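Local coordinates for protein exonuclease VapC9 (Pyrobaculum aerophilum, PDB 1V8P) that is an exonuclease, probably slow and acting on single-stranded DNA, and probably the magnesium-dependent ribonuclease toxin of a type II toxin-antitoxin system, at residues Tyr30-Leu40 with Ile146-Leu155. The protein carries 1 engineered substitution. Numbering follows the deposited sequence.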
ATOM      1  N   TYR C  30     -18.212  14.740 -15.663  1.00 38.74           N
ATOM      2  CA  TYR C  30     -16.990  14.010 -15.351  1.00 37.88           C
ATOM      3  C   TYR C  30     -16.778  13.592 -13.889  1.00 36.80           C
ATOM      4  O   TYR C  30     -17.120  14.328 -12.958  1.00 37.43           O
ATOM      5  CB  TYR C  30     -15.776  14.829 -15.780  1.00 37.30           C
ATOM      6  CG  TYR C  30     -15.837  15.345 -17.188  1.00 40.40           C
ATOM      7  CD1 TYR C  30     -16.380  16.601 -17.475  1.00 41.46           C
ATOM      8  CD2 TYR C  30     -15.348  14.579 -18.242  1.00 41.57           C
ATOM      9  CE1 TYR C  30     -16.428  17.081 -18.783  1.00 42.04           C
ATOM     10  CE2 TYR C  30     -15.389  15.044 -19.553  1.00 42.18           C
ATOM     11  CZ  TYR C  30     -15.925  16.296 -19.819  1.00 42.62           C
ATOM     12  OH  TYR C  30     -15.919  16.757 -21.120  1.00 44.42           O
ATOM     13  N   LEU C  31     -16.217  12.396 -13.712  1.00 34.48           N
ATOM     14  CA  LEU C  31     -15.859  11.861 -12.404  1.00 32.72           C
ATOM     15  C   LEU C  31     -14.331  11.936 -12.401  1.00 32.11           C
ATOM     16  O   LEU C  31     -13.679  11.310 -13.246  1.00 32.32           O
ATOM     17  CB  LEU C  31     -16.290  10.397 -12.249  1.00 31.86           C
ATOM     18  CG  LEU C  31     -15.807   9.734 -10.950  1.00 31.02           C
ATOM     19  CD1 LEU C  31     -16.368  10.490  -9.754  1.00 31.01           C
ATOM     20  CD2 LEU C  31     -16.245   8.279 -10.892  1.00 28.62           C
ATOM     21  N   VAL C  32     -13.768  12.706 -11.472  1.00 31.24           N
ATOM     22  CA  VAL C  32     -12.319  12.883 -11.378  1.00 31.03           C
ATOM     23  C   VAL C  32     -11.718  12.063 -10.248  1.00 31.71           C
ATOM     24  O   VAL C  32     -12.252  12.057  -9.144  1.00 32.76           O
ATOM     25  CB  VAL C  32     -11.973  14.371 -11.143  1.00 30.15           C
ATOM     26  CG1 VAL C  32     -10.492  14.544 -10.986  1.00 29.14           C
ATOM     27  CG2 VAL C  32     -12.481  15.210 -12.292  1.00 29.48           C
ATOM     28  N   ASP C  33     -10.611  11.369 -10.508  1.00 32.06           N
ATOM     29  CA  ASP C  33      -9.992  10.569  -9.448  1.00 31.27           C
ATOM     30  C   ASP C  33      -8.743  11.255  -8.859  1.00 31.19           C
ATOM     31  O   ASP C  33      -8.300  12.298  -9.351  1.00 28.76           O
ATOM     32  CB  ASP C  33      -9.692   9.134  -9.942  1.00 29.09           C
ATOM     33  CG  ASP C  33      -8.357   9.004 -10.654  1.00 29.20           C
ATOM     34  OD1 ASP C  33      -7.738  10.027 -11.025  1.00 30.23           O
ATOM     35  OD2 ASP C  33      -7.936   7.847 -10.855  1.00 27.74           O
ATOM     36  N   ALA C  34      -8.200  10.674  -7.791  1.00 31.03           N
ATOM     37  CA  ALA C  34      -7.053  11.243  -7.105  1.00 31.30           C
ATOM     38  C   ALA C  34      -5.882  11.606  -8.006  1.00 32.38           C
ATOM     39  O   ALA C  34      -5.325  12.702  -7.877  1.00 31.35           O
ATOM     40  CB  ALA C  34      -6.590  10.306  -5.989  1.00 31.20           C
ATOM     41  N   SER C  35      -5.502  10.711  -8.916  1.00 31.37           N
ATOM     42  CA  SER C  35      -4.377  11.025  -9.783  1.00 32.63           C
ATOM     43  C   SER C  35      -4.681  12.209 -10.695  1.00 32.30           C
ATOM     44  O   SER C  35      -3.799  13.025 -10.953  1.00 32.47           O
ATOM     45  CB  SER C  35      -3.973   9.811 -10.621  1.00 34.38           C
ATOM     46  OG  SER C  35      -4.780   9.681 -11.771  1.00 36.21           O
ATOM     47  N   ALA C  36      -5.921  12.310 -11.178  1.00 32.60           N
ATOM     48  CA  ALA C  36      -6.313  13.413 -12.058  1.00 33.61           C
ATOM     49  C   ALA C  36      -6.434  14.703 -11.264  1.00 35.24           C
ATOM     50  O   ALA C  36      -5.906  15.751 -11.656  1.00 32.02           O
ATOM     51  CB  ALA C  36      -7.640  13.113 -12.729  1.00 33.18           C
ATOM     52  N   LEU C  37      -7.164  14.607 -10.154  1.00 37.00           N
ATOM     53  CA  LEU C  37      -7.377  15.729  -9.258  1.00 38.44           C
ATOM     54  C   LEU C  37      -6.016  16.351  -8.973  1.00 38.77           C
ATOM     55  O   LEU C  37      -5.849  17.567  -9.040  1.00 39.24           O
ATOM     56  CB  LEU C  37      -8.035  15.231  -7.963  1.00 39.28           C
ATOM     57  CG  LEU C  37      -8.467  16.192  -6.850  1.00 39.81           C
ATOM     58  CD1 LEU C  37      -7.256  16.792  -6.165  1.00 39.32           C
ATOM     59  CD2 LEU C  37      -9.350  17.261  -7.434  1.00 40.17           C
ATOM     60  N   TYR C  38      -5.039  15.503  -8.678  1.00 39.14           N
ATOM     61  CA  TYR C  38      -3.697  15.981  -8.393  1.00 40.31           C
ATOM     62  C   TYR C  38      -3.110  16.784  -9.554  1.00 39.49           C
ATOM     63  O   TYR C  38      -2.497  17.815  -9.341  1.00 40.85           O
ATOM     64  CB  TYR C  38      -2.771  14.810  -8.058  1.00 41.21           C
ATOM     65  CG  TYR C  38      -1.995  15.012  -6.777  1.00 41.87           C
ATOM     66  CD1 TYR C  38      -2.639  14.980  -5.538  1.00 41.97           C
ATOM     67  CD2 TYR C  38      -0.622  15.253  -6.803  1.00 41.34           C
ATOM     68  CE1 TYR C  38      -1.931  15.182  -4.353  1.00 43.53           C
ATOM     69  CE2 TYR C  38       0.095  15.455  -5.629  1.00 42.64           C
ATOM     70  CZ  TYR C  38      -0.562  15.420  -4.407  1.00 44.71           C
ATOM     71  OH  TYR C  38       0.152  15.617  -3.242  1.00 47.52           O
ATOM     72  N   ALA C  39      -3.281  16.318 -10.783  1.00 39.54           N
ATOM     73  CA  ALA C  39      -2.743  17.059 -11.925  1.00 40.94           C
ATOM     74  C   ALA C  39      -3.498  18.386 -12.065  1.00 41.72           C
ATOM     75  O   ALA C  39      -2.896  19.449 -12.201  1.00 42.64           O
ATOM     76  CB  ALA C  39      -2.875  16.235 -13.211  1.00 39.61           C
ATOM     77  N   LEU C  40      -4.823  18.304 -12.016  1.00 41.18           N
ATOM     78  CA  LEU C  40      -5.686  19.467 -12.123  1.00 41.43           C
ATOM     79  C   LEU C  40      -5.357  20.563 -11.109  1.00 42.20           C
ATOM     80  O   LEU C  40      -5.550  21.752 -11.388  1.00 41.66           O
ATOM     81  CB  LEU C  40      -7.145  19.038 -11.941  1.00 39.40           C
ATOM     82  CG  LEU C  40      -7.754  18.205 -13.067  1.00 39.98           C
ATOM     83  CD1 LEU C  40      -9.095  17.622 -12.625  1.00 37.57           C
ATOM     84  CD2 LEU C  40      -7.905  19.075 -14.308  1.00 38.83           C
ATOM     85  N   ILE C 146     -10.802   9.284 -19.894  1.00 29.89           N
ATOM     86  CA  ILE C 146      -9.818  10.158 -20.502  1.00 29.64           C
ATOM     87  C   ILE C 146      -8.820  10.612 -19.456  1.00 31.54           C
ATOM     88  O   ILE C 146      -9.031  10.416 -18.265  1.00 32.52           O
ATOM     89  CB  ILE C 146     -10.487  11.406 -21.080  1.00 28.73           C
ATOM     90  CG1 ILE C 146     -11.199  12.164 -19.965  1.00 28.42           C
ATOM     91  CG2 ILE C 146     -11.470  11.016 -22.172  1.00 31.52           C
ATOM     92  CD1 ILE C 146     -11.806  13.482 -20.399  1.00 28.78           C
ATOM     93  N   ASP C 147      -7.719  11.201 -19.901  1.00 32.65           N
ATOM     94  CA  ASP C 147      -6.738  11.710 -18.966  1.00 33.29           C
ATOM     95  C   ASP C 147      -6.965  13.216 -18.854  1.00 33.66           C
ATOM     96  O   ASP C 147      -7.782  13.777 -19.592  1.00 33.99           O
ATOM     97  CB  ASP C 147      -5.320  11.419 -19.444  1.00 32.98           C
ATOM     98  CG  ASP C 147      -5.060  11.926 -20.829  1.00 32.72           C
ATOM     99  OD1 ASP C 147      -5.757  12.861 -21.291  1.00 34.37           O
ATOM    100  OD2 ASP C 147      -4.131  11.383 -21.452  1.00 36.79           O
ATOM    101  N   VAL C 148      -6.236  13.860 -17.946  1.00 33.54           N
ATOM    102  CA  VAL C 148      -6.398  15.289 -17.707  1.00 35.84           C
ATOM    103  C   VAL C 148      -6.229  16.177 -18.927  1.00 37.35           C
ATOM    104  O   VAL C 148      -6.973  17.142 -19.101  1.00 38.06           O
ATOM    105  CB  VAL C 148      -5.460  15.763 -16.578  1.00 34.85           C
ATOM    106  CG1 VAL C 148      -5.444  17.282 -16.496  1.00 34.71           C
ATOM    107  CG2 VAL C 148      -5.935  15.182 -15.257  1.00 33.01           C
ATOM    108  N   GLU C 149      -5.262  15.848 -19.776  1.00 40.22           N
ATOM    109  CA  GLU C 149      -5.010  16.627 -20.987  1.00 42.18           C
ATOM    110  C   GLU C 149      -6.234  16.607 -21.907  1.00 41.31           C
ATOM    111  O   GLU C 149      -6.647  17.634 -22.457  1.00 41.15           O
ATOM    112  CB  GLU C 149      -3.808  16.057 -21.738  1.00 44.34           C
ATOM    113  CG  GLU C 149      -3.318  16.934 -22.878  1.00 49.34           C
ATOM    114  CD  GLU C 149      -2.233  16.264 -23.714  1.00 53.15           C
ATOM    115  OE1 GLU C 149      -1.384  16.984 -24.287  1.00 53.46           O
ATOM    116  OE2 GLU C 149      -2.234  15.015 -23.811  1.00 55.58           O
ATOM    117  N   THR C 150      -6.803  15.420 -22.070  1.00 39.68           N
ATOM    118  CA  THR C 150      -7.976  15.247 -22.906  1.00 38.82           C
ATOM    119  C   THR C 150      -9.131  16.031 -22.303  1.00 39.46           C
ATOM    120  O   THR C 150      -9.939  16.624 -23.020  1.00 39.31           O
ATOM    121  CB  THR C 150      -8.355  13.765 -22.988  1.00 39.55           C
ATOM    122  OG1 THR C 150      -7.276  13.023 -23.576  1.00 38.88           O
ATOM    123  CG2 THR C 150      -9.606  13.589 -23.808  1.00 39.60           C
ATOM    124  N   LEU C 151      -9.212  16.030 -20.976  1.00 39.30           N
ATOM    125  CA  LEU C 151     -10.274  16.764 -20.311  1.00 40.38           C
ATOM    126  C   LEU C 151     -10.115  18.253 -20.582  1.00 41.46           C
ATOM    127  O   LEU C 151     -11.078  18.931 -20.926  1.00 42.14           O
ATOM    128  CB  LEU C 151     -10.260  16.512 -18.797  1.00 39.21           C
ATOM    129  CG  LEU C 151     -11.188  17.400 -17.952  1.00 37.26           C
ATOM    130  CD1 LEU C 151     -12.633  17.244 -18.422  1.00 37.10           C
ATOM    131  CD2 LEU C 151     -11.062  17.033 -16.484  1.00 36.09           C
ATOM    132  N   LEU C 152      -8.894  18.760 -20.434  1.00 42.01           N
ATOM    133  CA  LEU C 152      -8.653  20.174 -20.658  1.00 43.68           C
ATOM    134  C   LEU C 152      -9.023  20.633 -22.069  1.00 45.28           C
ATOM    135  O   LEU C 152      -9.651  21.681 -22.233  1.00 46.44           O
ATOM    136  CB  LEU C 152      -7.191  20.534 -20.335  1.00 42.22           C
ATOM    137  CG  LEU C 152      -6.852  20.497 -18.843  1.00 41.43           C
ATOM    138  CD1 LEU C 152      -5.422  20.902 -18.633  1.00 39.93           C
ATOM    139  CD2 LEU C 152      -7.792  21.421 -18.076  1.00 41.44           C
ATOM    140  N   VAL C 153      -8.652  19.869 -23.090  1.00 44.93           N
ATOM    141  CA  VAL C 153      -9.005  20.300 -24.430  1.00 45.01           C
ATOM    142  C   VAL C 153     -10.519  20.382 -24.573  1.00 45.54           C
ATOM    143  O   VAL C 153     -11.036  21.398 -25.026  1.00 46.89           O
ATOM    144  CB  VAL C 153      -8.429  19.369 -25.518  1.00 45.26           C
ATOM    145  CG1 VAL C 153      -6.922  19.475 -25.542  1.00 45.64           C
ATOM    146  CG2 VAL C 153      -8.835  17.944 -25.254  1.00 47.64           C
ATOM    147  N   ARG C 154     -11.235  19.330 -24.173  1.00 45.34           N
ATOM    148  CA  ARG C 154     -12.692  19.322 -24.288  1.00 44.68           C
ATOM    149  C   ARG C 154     -13.338  20.527 -23.619  1.00 46.88           C
ATOM    150  O   ARG C 154     -14.387  20.988 -24.056  1.00 48.05           O
ATOM    151  CB  ARG C 154     -13.295  18.053 -23.673  1.00 42.94           C
ATOM    152  CG  ARG C 154     -12.924  16.766 -24.359  1.00 38.34           C
ATOM    153  CD  ARG C 154     -13.709  15.595 -23.787  1.00 35.43           C
ATOM    154  NE  ARG C 154     -13.285  14.338 -24.393  1.00 33.91           N
ATOM    155  CZ  ARG C 154     -13.922  13.177 -24.273  1.00 33.93           C
ATOM    156  NH1 ARG C 154     -15.035  13.100 -23.560  1.00 35.44           N
ATOM    157  NH2 ARG C 154     -13.447  12.088 -24.874  1.00 31.99           N
ATOM    158  N   LEU C 155     -12.725  21.029 -22.550  1.00 49.24           N
ATOM    159  CA  LEU C 155     -13.287  22.179 -21.841  1.00 50.69           C
ATOM    160  C   LEU C 155     -12.958  23.465 -22.576  1.00 51.41           C
ATOM    161  O   LEU C 155     -13.800  24.350 -22.685  1.00 52.77           O
ATOM    162  CB  LEU C 155     -12.758  22.246 -20.398  1.00 49.90           C
ATOM    163  CG  LEU C 155     -13.201  21.105 -19.472  1.00 50.21           C
ATOM    164  CD1 LEU C 155     -12.427  21.158 -18.158  1.00 48.13           C
ATOM    165  CD2 LEU C 155     -14.699  21.194 -19.238  1.00 49.12           C
TER
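Tyr-30 packs against helix 148-155, its ring facing Leu-151. Tyr-30 CG stands anti to the carbonyl carbon (chi1 -50°), which brings the ring against Leu-151. Leu-151 CD1 sits over the ring centre, 3.5 Å from the centroid and 6° off the normal, a CH-pi contact. All six ring atoms, CG, CD1, CD2, CE1, CE2 and CZ, meet this one methyl. CE1 also lies towards Leu-155 CD2. Tyr-30 CE2 meets Ile-146 CD1 at 4.0 Å, the two side chains crossing at about a right angle. At the tip, Tyr-30 OH touches the aliphatic part of Arg-154, with CD at 3.7 Å.

Helix 34-40 packs on the start of helix 148-155, their axes 58° apart. Val-148 divides its methyls: CG2 reaches Ala-36 CB at 3.7 Å and also touches Ala-39, while CG1 meets Leu-40 CD2 at 3.7 Å. Leu-40 CD2 also approaches Leu-151 and Leu-152. No hydrogen bond crosses between the segments.

Each helix has its own aspartate N-cap. Asp-33 OD1 accepts from Ala-36 N at 2.9 Å and also from Ser-35 OG. The C-terminal helix thus packs against the central parallel strand 30-32 and the helix after it, in the alpha/beta fold of a PIN domain, beside the predicted acidic magnesium site of Asp-33, Asp-117 and Asp-135.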